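Local coordinates for probable disease resistance protein At5g66900 (Arabidopsis thaliana, PDB 7L7W), which is a helper immune receptor of the NB-LRR family, represented here by its N-terminal four-helix CC-R domain, that probably forms a calcium-permeable cation channel in plant defence, at residues A[32-35]-A[39-42]; A[48-53]-A[113-118]; A[56-59]-A[64-67]; A[79-84]-A[104-109]. The protein carries 2 engineered substitutions. One frame throughout, in Å; residues are numbered along the deposited sequence.

Contact 1. Residues A[32-35]-A[39-42]; sequences KKFK and PLSK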
loop_
_atom_site.group_PDB
_atom_site.type_symbol
_atom_site.label_atom_id
_atom_site.label_comp_id
_atom_site.label_asym_id
_atom_site.label_seq_id
_atom_site.Cartn_x
_atom_site.Cartn_y
_atom_site.Cartn_z
ATOM N N LYS A 32 -0.723 -16.928 10.872
ATOM C CA LYS A 32 -0.873 -17.710 9.651
ATOM C C LYS A 32 -2.027 -17.187 8.793
ATOM O O LYS A 32 -1.969 -17.278 7.558
ATOM C CB LYS A 32 -1.061 -19.186 10.007
ATOM C CG LYS A 32 0.241 -19.964 10.078
ATOM C CD LYS A 32 0.002 -21.412 10.495
ATOM C CE LYS A 32 1.303 -22.209 10.521
ATOM N NZ LYS A 32 1.151 -23.521 11.209
ATOM N N LYS A 33 -3.045 -16.580 9.425
ATOM C CA LYS A 33 -4.233 -16.124 8.709
ATOM C C LYS A 33 -3.906 -15.091 7.627
ATOM O O LYS A 33 -4.633 -14.992 6.634
ATOM C CB LYS A 33 -5.253 -15.547 9.698
ATOM C CG LYS A 33 -5.872 -16.562 10.656
ATOM C CD LYS A 33 -6.890 -15.916 11.595
ATOM C CE LYS A 33 -7.187 -16.797 12.818
ATOM N NZ LYS A 33 -8.004 -16.064 13.844
ATOM N N PHE A 34 -2.828 -14.317 7.786
ATOM C CA PHE A 34 -2.488 -13.250 6.832
ATOM C C PHE A 34 -1.570 -13.782 5.725
ATOM O O PHE A 34 -0.430 -13.333 5.549
ATOM C CB PHE A 34 -1.852 -12.066 7.570
ATOM C CG PHE A 34 -2.726 -11.491 8.662
ATOM C CD1 PHE A 34 -3.932 -10.870 8.356
ATOM C CD2 PHE A 34 -2.347 -11.570 9.985
ATOM C CE1 PHE A 34 -4.749 -10.354 9.370
ATOM C CE2 PHE A 34 -3.160 -11.048 11.004
ATOM C CZ PHE A 34 -4.361 -10.451 10.700
ATOM N N LYS A 35 -2.093 -14.752 4.964
ATOM C CA LYS A 35 -1.276 -15.432 3.960
ATOM C C LYS A 35 -0.662 -14.453 2.967
ATOM O O LYS A 35 0.511 -14.594 2.597
ATOM C CB LYS A 35 -2.099 -16.503 3.237
ATOM C CG LYS A 35 -3.047 -17.256 4.135
ATOM C CD LYS A 35 -4.194 -17.890 3.386
ATOM C CE LYS A 35 -4.443 -19.261 3.987
ATOM N NZ LYS A 35 -5.123 -20.196 3.046
ATOM N N PRO A 39 5.996 -11.339 5.471
ATOM C CA PRO A 39 6.752 -11.177 6.732
ATOM C C PRO A 39 6.045 -11.778 7.929
ATOM O O PRO A 39 6.703 -12.248 8.866
ATOM C CB PRO A 39 6.890 -9.654 6.871
ATOM C CG PRO A 39 6.887 -9.156 5.456
ATOM C CD PRO A 39 5.932 -10.071 4.714
ATOM N N LEU A 40 4.715 -11.797 7.922
ATOM C CA LEU A 40 3.988 -12.473 8.985
ATOM C C LEU A 40 3.867 -13.972 8.710
ATOM O O LEU A 40 4.418 -14.792 9.452
ATOM C CB LEU A 40 2.606 -11.838 9.161
ATOM C CG LEU A 40 2.538 -10.656 10.133
ATOM C CD1 LEU A 40 1.103 -10.203 10.321
ATOM C CD2 LEU A 40 3.171 -11.003 11.492
ATOM N N SER A 41 3.170 -14.344 7.629
ATOM C CA SER A 41 2.696 -15.717 7.449
ATOM C C SER A 41 3.768 -16.675 6.946
ATOM O O SER A 41 3.591 -17.895 7.055
ATOM C CB SER A 41 1.513 -15.741 6.482
ATOM O OG SER A 41 1.904 -15.253 5.202
ATOM N N LYS A 42 4.863 -16.165 6.396
ATOM C CA LYS A 42 5.970 -17.035 6.028
ATOM C C LYS A 42 7.100 -16.849 7.040
ATOM O O LYS A 42 7.410 -17.771 7.805
ATOM C CB LYS A 42 6.438 -16.740 4.598
ATOM C CG LYS A 42 7.010 -17.929 3.829
ATOM C CD LYS A 42 7.989 -17.454 2.739
ATOM C CE LYS A 42 8.850 -16.306 3.275
ATOM N NZ LYS A 42 10.075 -15.956 2.478
#

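Contact 2. Residues A[48-53]-A[113-118]; sequences MEILFP and KFCQID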
loop_
_atom_site.group_PDB
_atom_site.type_symbol
_atom_site.label_atom_id
_atom_site.label_comp_id
_atom_site.label_asym_id
_atom_site.label_seq_id
_atom_site.Cartn_x
_atom_site.Cartn_y
_atom_site.Cartn_z
ATOM N N MET A 48 8.744 -18.759 14.462
ATOM C CA MET A 48 7.979 -19.180 15.632
ATOM C C MET A 48 7.785 -20.696 15.672
ATOM O O MET A 48 7.686 -21.278 16.755
ATOM C CB MET A 48 6.621 -18.467 15.657
ATOM C CG MET A 48 6.706 -16.979 16.039
ATOM S SD MET A 48 5.100 -16.143 16.276
ATOM C CE MET A 48 4.363 -16.221 14.634
ATOM N N GLU A 49 7.747 -21.356 14.519
ATOM C CA GLU A 49 7.611 -22.802 14.517
ATOM C C GLU A 49 8.928 -23.479 14.860
ATOM O O GLU A 49 8.918 -24.580 15.424
ATOM C CB GLU A 49 7.056 -23.268 13.169
ATOM C CG GLU A 49 5.542 -23.038 13.085
ATOM C CD GLU A 49 4.910 -23.452 11.761
ATOM O OE1 GLU A 49 5.515 -23.211 10.680
ATOM O OE2 GLU A 49 3.779 -23.997 11.808
ATOM N N ILE A 50 10.056 -22.833 14.540
ATOM C CA ILE A 50 11.344 -23.276 15.083
ATOM C C ILE A 50 11.352 -23.152 16.605
ATOM O O ILE A 50 11.792 -24.055 17.327
ATOM C CB ILE A 50 12.498 -22.458 14.482
ATOM C CG1 ILE A 50 12.670 -22.724 12.995
ATOM C CG2 ILE A 50 13.795 -22.707 15.261
ATOM C CD1 ILE A 50 13.569 -21.676 12.336
ATOM N N LEU A 51 10.911 -22.000 17.111
ATOM C CA LEU A 51 10.960 -21.750 18.546
ATOM C C LEU A 51 9.953 -22.595 19.329
ATOM O O LEU A 51 10.147 -22.808 20.529
ATOM C CB LEU A 51 10.734 -20.258 18.802
ATOM C CG LEU A 51 10.381 -19.770 20.208
ATOM C CD1 LEU A 51 11.648 -19.642 21.062
ATOM C CD2 LEU A 51 9.612 -18.448 20.153
ATOM N N PHE A 52 8.902 -23.092 18.673
ATOM C CA PHE A 52 7.804 -23.751 19.382
ATOM C C PHE A 52 8.204 -25.004 20.168
ATOM O O PHE A 52 7.726 -25.168 21.305
ATOM C CB PHE A 52 6.686 -24.066 18.379
ATOM C CG PHE A 52 5.482 -24.652 19.013
ATOM C CD1 PHE A 52 4.612 -23.853 19.729
ATOM C CD2 PHE A 52 5.232 -26.011 18.933
ATOM C CE1 PHE A 52 3.492 -24.394 20.345
ATOM C CE2 PHE A 52 4.111 -26.561 19.543
ATOM C CZ PHE A 52 3.239 -25.749 20.251
ATOM N N PRO A 53 9.011 -25.927 19.640
ATOM C CA PRO A 53 9.380 -27.088 20.463
ATOM C C PRO A 53 10.218 -26.700 21.670
ATOM O O PRO A 53 10.130 -27.337 22.731
ATOM C CB PRO A 53 10.170 -27.972 19.487
ATOM C CG PRO A 53 9.833 -27.461 18.149
ATOM C CD PRO A 53 9.640 -26.000 18.319
ATOM N N LYS A 113 17.547 -15.573 18.152
ATOM C CA LYS A 113 18.668 -15.619 19.086
ATOM C C LYS A 113 18.289 -16.389 20.342
ATOM O O LYS A 113 19.103 -17.146 20.881
ATOM C CB LYS A 113 19.156 -14.216 19.449
ATOM C CG LYS A 113 20.463 -14.262 20.251
ATOM C CD LYS A 113 20.574 -13.130 21.274
ATOM C CE LYS A 113 19.471 -13.209 22.334
ATOM N NZ LYS A 113 19.941 -13.756 23.646
ATOM N N PHE A 114 17.035 -16.267 20.770
ATOM C CA PHE A 114 16.597 -17.000 21.941
ATOM C C PHE A 114 16.697 -18.504 21.728
ATOM O O PHE A 114 16.930 -19.249 22.682
ATOM C CB PHE A 114 15.172 -16.608 22.294
ATOM C CG PHE A 114 14.731 -17.148 23.598
ATOM C CD1 PHE A 114 14.859 -16.382 24.747
ATOM C CD2 PHE A 114 14.225 -18.439 23.695
ATOM C CE1 PHE A 114 14.474 -16.893 25.978
ATOM C CE2 PHE A 114 13.842 -18.965 24.928
ATOM C CZ PHE A 114 13.965 -18.186 26.073
ATOM N N CYS A 115 16.536 -18.968 20.491
ATOM C CA CYS A 115 16.631 -20.397 20.218
ATOM C C CYS A 115 18.040 -20.953 20.414
ATOM O O CYS A 115 18.233 -22.154 20.203
ATOM C CB CYS A 115 16.152 -20.679 18.798
ATOM S SG CYS A 115 14.364 -20.452 18.555
ATOM N N GLN A 116 19.016 -20.121 20.795
ATOM C CA GLN A 116 20.342 -20.577 21.201
ATOM C C GLN A 116 20.488 -20.640 22.723
ATOM O O GLN A 116 21.608 -20.574 23.248
ATOM C CB GLN A 116 21.430 -19.671 20.613
ATOM C CG GLN A 116 21.202 -19.227 19.170
ATOM C CD GLN A 116 21.154 -20.395 18.192
ATOM O OE1 GLN A 116 21.964 -21.325 18.280
ATOM N NE2 GLN A 116 20.213 -20.345 17.244
ATOM N N ILE A 117 19.382 -20.737 23.437
ATOM C CA ILE A 117 19.423 -20.763 24.888
ATOM C C ILE A 117 19.943 -22.121 25.349
ATOM O O ILE A 117 19.582 -23.169 24.798
ATOM C CB ILE A 117 18.025 -20.450 25.453
ATOM C CG1 ILE A 117 18.064 -20.320 26.980
ATOM C CG2 ILE A 117 16.996 -21.472 24.977
ATOM C CD1 ILE A 117 18.210 -18.897 27.451
ATOM N N ASP A 118 20.829 -22.102 26.346
ATOM C CA ASP A 118 21.354 -23.320 26.973
ATOM C C ASP A 118 20.458 -23.674 28.154
ATOM O O ASP A 118 20.607 -23.123 29.250
ATOM C CB ASP A 118 22.799 -23.110 27.418
ATOM C CG ASP A 118 23.441 -24.384 27.976
ATOM O OD1 ASP A 118 24.657 -24.340 28.283
ATOM O OD2 ASP A 118 22.741 -25.422 28.107
#

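Contact 3. Residues A[56-59]-A[64-67]; sequences QKID and ELDF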
loop_
_atom_site.group_PDB
_atom_site.type_symbol
_atom_site.label_atom_id
_atom_site.label_comp_id
_atom_site.label_asym_id
_atom_site.label_seq_id
_atom_site.Cartn_x
_atom_site.Cartn_y
_atom_site.Cartn_z
ATOM N N GLN A 56 7.904 -25.893 24.177
ATOM C CA GLN A 56 7.292 -27.085 24.751
ATOM C C GLN A 56 8.171 -27.676 25.846
ATOM O O GLN A 56 7.692 -27.994 26.943
ATOM C CB GLN A 56 7.018 -28.111 23.663
ATOM C CG GLN A 56 6.059 -27.609 22.628
ATOM C CD GLN A 56 5.679 -28.690 21.665
ATOM O OE1 GLN A 56 6.458 -29.053 20.777
ATOM N NE2 GLN A 56 4.470 -29.222 21.825
ATOM N N LYS A 57 9.470 -27.817 25.575
ATOM C CA LYS A 57 10.314 -28.462 26.569
ATOM C C LYS A 57 10.661 -27.533 27.727
ATOM O O LYS A 57 10.967 -28.029 28.814
ATOM C CB LYS A 57 11.578 -29.056 25.930
ATOM C CG LYS A 57 12.686 -28.101 25.585
ATOM C CD LYS A 57 13.816 -28.846 24.863
ATOM C CE LYS A 57 13.449 -29.248 23.423
ATOM N NZ LYS A 57 14.526 -30.061 22.755
ATOM N N ILE A 58 10.583 -26.209 27.541
ATOM C CA ILE A 58 10.654 -25.305 28.691
ATOM C C ILE A 58 9.439 -25.483 29.596
ATOM O O ILE A 58 9.568 -25.512 30.827
ATOM C CB ILE A 58 10.794 -23.842 28.232
ATOM C CG1 ILE A 58 12.227 -23.542 27.791
ATOM C CG2 ILE A 58 10.362 -22.872 29.339
ATOM C CD1 ILE A 58 12.400 -22.138 27.328
ATOM N N ASP A 59 8.241 -25.598 29.013
ATOM C CA ASP A 59 7.056 -25.839 29.837
ATOM C C ASP A 59 7.080 -27.205 30.508
ATOM O O ASP A 59 6.495 -27.370 31.582
ATOM C CB ASP A 59 5.775 -25.701 29.014
ATOM C CG ASP A 59 5.517 -24.273 28.546
ATOM O OD1 ASP A 59 6.368 -23.657 27.870
ATOM O OD2 ASP A 59 4.421 -23.751 28.846
ATOM N N GLU A 64 12.102 -27.822 37.368
ATOM C CA GLU A 64 13.532 -27.527 37.372
ATOM C C GLU A 64 13.846 -26.066 37.093
ATOM O O GLU A 64 14.911 -25.587 37.499
ATOM C CB GLU A 64 14.249 -28.397 36.340
ATOM C CG GLU A 64 14.130 -29.883 36.604
ATOM C CD GLU A 64 12.893 -30.497 35.962
ATOM O OE1 GLU A 64 11.789 -29.935 36.144
ATOM O OE2 GLU A 64 13.019 -31.544 35.281
ATOM N N LEU A 65 12.972 -25.358 36.387
ATOM C CA LEU A 65 13.153 -23.941 36.123
ATOM C C LEU A 65 12.141 -23.141 36.923
ATOM O O LEU A 65 11.074 -23.643 37.286
ATOM C CB LEU A 65 12.989 -23.616 34.633
ATOM C CG LEU A 65 13.742 -24.452 33.599
ATOM C CD1 LEU A 65 13.001 -24.456 32.276
ATOM C CD2 LEU A 65 15.150 -23.926 33.408
ATOM N N ASP A 66 12.485 -21.897 37.207
ATOM C CA ASP A 66 11.499 -20.908 37.603
ATOM C C ASP A 66 11.408 -19.878 36.486
ATOM O O ASP A 66 12.432 -19.365 36.005
ATOM C CB ASP A 66 11.845 -20.237 38.933
ATOM C CG ASP A 66 12.810 -19.081 38.767
ATOM O OD1 ASP A 66 12.448 -17.921 39.074
ATOM O OD2 ASP A 66 13.939 -19.344 38.312
ATOM N N PHE A 67 10.195 -19.593 36.066
ATOM C CA PHE A 67 10.057 -18.711 34.927
ATOM C C PHE A 67 10.362 -17.229 35.262
ATOM O O PHE A 67 10.173 -16.357 34.401
ATOM C CB PHE A 67 8.653 -18.884 34.347
ATOM C CG PHE A 67 8.356 -20.296 33.904
ATOM C CD1 PHE A 67 9.383 -21.156 33.552
ATOM C CD2 PHE A 67 7.056 -20.757 33.824
ATOM C CE1 PHE A 67 9.122 -22.453 33.137
ATOM C CE2 PHE A 67 6.790 -22.048 33.400
ATOM C CZ PHE A 67 7.828 -22.899 33.060
#

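Contact 4. Residues A[79-84]-A[104-109]; sequences IERADV and IERINK. With NI (nickel (II) ion), chain B.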
loop_
_atom_site.group_PDB
_atom_site.type_symbol
_atom_site.label_atom_id
_atom_site.label_comp_id
_atom_site.label_asym_id
_atom_site.label_seq_id
_atom_site.Cartn_x
_atom_site.Cartn_y
_atom_site.Cartn_z
ATOM N N ILE A 79 7.514 -12.994 22.985
ATOM C CA ILE A 79 6.282 -13.597 22.482
ATOM C C ILE A 79 5.123 -12.612 22.603
ATOM O O ILE A 79 4.230 -12.579 21.747
ATOM C CB ILE A 79 6.000 -14.914 23.223
ATOM C CG1 ILE A 79 7.097 -15.933 22.922
ATOM C CG2 ILE A 79 4.670 -15.493 22.810
ATOM C CD1 ILE A 79 7.062 -17.190 23.824
ATOM N N GLU A 80 5.143 -11.749 23.629
ATOM C CA GLU A 80 4.064 -10.775 23.768
ATOM C C GLU A 80 4.189 -9.631 22.768
ATOM O O GLU A 80 3.167 -9.082 22.333
ATOM C CB GLU A 80 4.008 -10.242 25.191
ATOM C CG GLU A 80 3.068 -11.055 26.061
ATOM C CD GLU A 80 1.628 -11.035 25.561
ATOM O OE1 GLU A 80 1.285 -11.889 24.708
ATOM O OE2 GLU A 80 0.840 -10.180 26.034
ATOM N N ARG A 81 5.412 -9.264 22.372
ATOM C CA ARG A 81 5.535 -8.315 21.264
ATOM C C ARG A 81 4.995 -8.914 19.966
ATOM O O ARG A 81 4.288 -8.236 19.207
ATOM C CB ARG A 81 6.985 -7.884 21.103
ATOM C CG ARG A 81 7.441 -6.967 22.245
ATOM C CD ARG A 81 8.933 -7.047 22.462
ATOM N NE ARG A 81 9.648 -6.848 21.207
ATOM C CZ ARG A 81 10.870 -7.314 20.957
ATOM N NH1 ARG A 81 11.521 -8.025 21.885
ATOM N NH2 ARG A 81 11.435 -7.077 19.772
ATOM N N ALA A 82 5.296 -10.194 19.698
ATOM C CA ALA A 82 4.689 -10.820 18.525
ATOM C C ALA A 82 3.168 -10.793 18.625
ATOM O O ALA A 82 2.480 -10.495 17.642
ATOM C CB ALA A 82 5.194 -12.249 18.338
ATOM N N ASP A 83 2.626 -11.079 19.810
ATOM C CA ASP A 83 1.175 -11.108 19.980
ATOM C C ASP A 83 0.565 -9.745 19.676
ATOM O O ASP A 83 -0.382 -9.632 18.885
ATOM C CB ASP A 83 0.841 -11.563 21.406
ATOM C CG ASP A 83 -0.615 -11.985 21.580
ATOM O OD1 ASP A 83 -1.386 -11.918 20.611
ATOM O OD2 ASP A 83 -0.990 -12.406 22.700
ATOM N N VAL A 84 1.112 -8.692 20.282
ATOM C CA VAL A 84 0.577 -7.349 20.085
ATOM C C VAL A 84 0.660 -6.942 18.619
ATOM O O VAL A 84 -0.297 -6.380 18.054
ATOM C CB VAL A 84 1.327 -6.360 20.992
ATOM C CG1 VAL A 84 1.121 -4.945 20.522
ATOM C CG2 VAL A 84 0.865 -6.528 22.432
ATOM N N ILE A 104 8.459 -6.137 12.818
ATOM C CA ILE A 104 8.268 -7.583 12.734
ATOM C C ILE A 104 9.609 -8.279 12.587
ATOM O O ILE A 104 9.882 -9.287 13.258
ATOM C CB ILE A 104 7.319 -7.941 11.578
ATOM C CG1 ILE A 104 5.923 -7.448 11.902
ATOM C CG2 ILE A 104 7.250 -9.427 11.399
ATOM C CD1 ILE A 104 5.511 -7.787 13.305
ATOM N N GLU A 105 10.493 -7.713 11.757
ATOM C CA GLU A 105 11.796 -8.328 11.553
ATOM C C GLU A 105 12.571 -8.388 12.862
ATOM O O GLU A 105 13.172 -9.419 13.188
ATOM C CB GLU A 105 12.579 -7.569 10.483
ATOM C CG GLU A 105 12.153 -7.932 9.067
ATOM C CD GLU A 105 12.743 -7.002 8.005
ATOM O OE1 GLU A 105 13.281 -5.931 8.383
ATOM O OE2 GLU A 105 12.669 -7.349 6.797
ATOM N N ARG A 106 12.506 -7.332 13.672
ATOM C CA ARG A 106 13.317 -7.404 14.869
ATOM C C ARG A 106 12.740 -8.411 15.849
ATOM O O ARG A 106 13.501 -9.142 16.499
ATOM C CB ARG A 106 13.518 -6.045 15.526
ATOM C CG ARG A 106 14.899 -6.099 16.090
ATOM C CD ARG A 106 15.547 -4.810 16.474
ATOM N NE ARG A 106 16.684 -5.149 17.328
ATOM C CZ ARG A 106 16.587 -5.673 18.554
ATOM N NH1 ARG A 106 15.397 -5.908 19.109
ATOM N NH2 ARG A 106 17.691 -5.959 19.237
ATOM N N ILE A 107 11.405 -8.533 15.909
ATOM C CA ILE A 107 10.836 -9.602 16.730
ATOM C C ILE A 107 11.401 -10.932 16.274
ATOM O O ILE A 107 11.959 -11.700 17.068
ATOM C CB ILE A 107 9.302 -9.591 16.660
ATOM C CG1 ILE A 107 8.760 -8.269 17.226
ATOM C CG2 ILE A 107 8.735 -10.805 17.388
ATOM C CD1 ILE A 107 7.250 -8.175 17.229
ATOM N N ASN A 108 11.367 -11.155 14.958
ATOM C CA ASN A 108 11.935 -12.349 14.349
ATOM C C ASN A 108 13.360 -12.572 14.836
ATOM O O ASN A 108 13.681 -13.636 15.387
ATOM C CB ASN A 108 11.885 -12.192 12.826
ATOM C CG ASN A 108 12.182 -13.463 12.089
ATOM O OD1 ASN A 108 11.265 -14.174 11.680
ATOM N ND2 ASN A 108 13.465 -13.745 11.874
ATOM N N LYS A 109 14.216 -11.541 14.717
ATOM C CA LYS A 109 15.616 -11.764 15.060
ATOM C C LYS A 109 15.730 -12.177 16.521
ATOM O O LYS A 109 16.407 -13.164 16.842
ATOM C CB LYS A 109 16.475 -10.527 14.758
ATOM C CG LYS A 109 17.960 -10.677 15.197
ATOM C CD LYS A 109 18.447 -12.155 15.029
ATOM C CE LYS A 109 19.838 -12.473 15.581
ATOM N NZ LYS A 109 19.949 -13.953 15.767
HETATM NI NI NI B . -0.812 -11.180 24.353
#

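Contact 1. Residues A[32-35]-A[39-42]
S41 sets its hydroxyl against the backbone of F34 and K35, while its neighbour L40 touches the F34 ring through CD1; these three side chains fill most of the contact. The site is the short connection between helix 20-32 and helix 38-60 of the four-helix bundle, and F34 is the centre of an inverse gamma turn there, held by a weak bond from K35 N to K33 O. That turn brings two successive carbonyls round to the start of the next helix. The OG of S41 lies 3.0 Å from F34 O and also 3.0 Å from K35 O, and F37 O, one helical turn earlier, is a further partner. A single hydroxyl proton can serve these carbonyls only by sharing or in alternation. With chi1 at 61°, OG stands between the S41 backbone N and its carbonyl carbon, which sets it facing the F34 and K35 carbonyls.

The F34 and L40 side chains run side by side and point the same way, their contact purely apolar. Beyond them, F89 meets the F34 ring edge-to-face, and Y95 of the second subunit packs on it too. K32 takes part through its backbone; its ammonium group forms a salt bridge with E49. Its carbonyl K32 O comes within 4.0 Å of S41 CB, and the apolar pair closes with F34 CD2 at 3.7 Å from L40 CD1.

Contact 2. Residues A[48-53]-A[113-118]
C115 presses its sulfur onto the flank of L51, where SG lies 3.6 Å from both L51 CA and L51 CB. The leucine also curls a methyl round to the same atom, L51 CD1 standing 3.8 Å from C115 SG, so that the thiol is met by backbone, stem and tip of one residue. I50 supplies a second, lighter touch: its branch methyl CG2 comes to 4.0 Å from C115 SG. That methyl is the I50 branch anti to the backbone N, while CG1 takes the place beside the N. L51 has its CG anti to the backbone N (chi1 164°), and although its CB does not head straight for the other segment, CD1 swings across to it and reaches the F114 ring, 3.9 Å from F114 CD2. The leucine and phenylalanine side chains cross obliquely.

This is partly buried packing within a four-helix bundle, between the middle of helix 38-60 and the end of helix 97-114, and no hydrogen bond joins the two segments. There the chain leaves the second helix through a type I beta turn from F114 to I117, with a backbone bond of 3.0 Å from Q116 N to K113 O. D118 then sits at the N-cap of helix 119-127, its OD2 receiving weak bonds from the N of Q120 and of L121. Around the contact, L51 also packs on L24 of helix 20-32 and on M111, while the F114 ring reaches L54 of helix 38-60 and L75 of helix 70-88.

Contact 3. Residues A[56-59]-A[64-67]
L65 opens the contact by pointing its CB toward I58, and its methyl CD1 comes to rest 3.9 Å from I58 O and 4.3 Å from I58 CG2. The leucine thus touches a backbone carbonyl and a branch methyl of one residue near the end of helix 38-60. D66, next in line, turns its carboxylate to the backbone instead, with a weak bond from G68 N to D66 OD1.

At F67 the chain heads into helix 70-88, and these two segments bracket the interhelical connection of the four-helix bundle, whose core I58 enters between L72, L75, F20 and L119. The F67 ring comes in obliquely to the I58 side chain, with CE1 4.0 Å from I58 CG2. The rotation of I58 leaves CG2 beside its carbonyl carbon, so that CG2 and I58 O both face the F67 ring. I58 O sits near the plane of the ring, off its edge, 3.9 Å from F67 CZ. F20 meets the same ring edge-to-face. D59 contributes its backbone, D59 CA lying 4.4 Å from F67 CZ; its CB points away from the second segment, and its carboxylate accepts weak bonds from the backbone N of F20 and of S21, where helix 20-32 begins.

Contact 4. Residues A[79-84]-A[104-109]
In the antiparallel pairing of helix 70-88 with helix 97-114, two neighbouring helices of the four-helix bundle, I107 wedges against R81 and A82. The local axes approach to 9.9 Å at 153° between their directions. I107 extends its CD1 to 3.6 Å from R81 O, while its branch methyl CG2 meets A82 CB at 3.9 Å. R81 runs past the isoleucine in the opposite direction, and the bend at chi3 (51°) lays its guanidinium beside the I107 stem, R81 NH2 being 3.9 Å from I107 CG1, so a charged group lies beside the aliphatic contact. R106 brings a second guanidinium close, with R81 NH2 off its edge near its plane; D110 bonds to both arginines, so its carboxylate probably offsets their like charges.

The same turn of helix 70-88 carries a nickel ion away from I107. E80 and D83, three residues apart, present their carboxylates to it together. E80 grips the metal with both oxygens, OE1 at 2.2 Å and the longer OE2 at 2.6 Å, whereas D83 uses one, OD2 lying 2.1 Å from the nickel.

Contacts 1, 2 and 3 all draw on helix 38-60, in sequence order from its start to its end, and contact 4 joins the two helices that follow. Contacts 1 and 3 sit at opposite sides of the chain's centre, their centres about 28 Å apart, and each lies at a connection between successive helices. Contacts 2 and 4, with centres about 13 Å apart, share helix 97-114 and lie nearer the middle. The chain of contact 2 encloses contacts 3 and 4. Contact 1 touches contact 2 through the K32–E49 salt bridge and contact 4 by packing, while F114 meets I58 between contacts 2 and 3. Sequence-local turns and distant helix pairings thus interlock into one CC-R bundle.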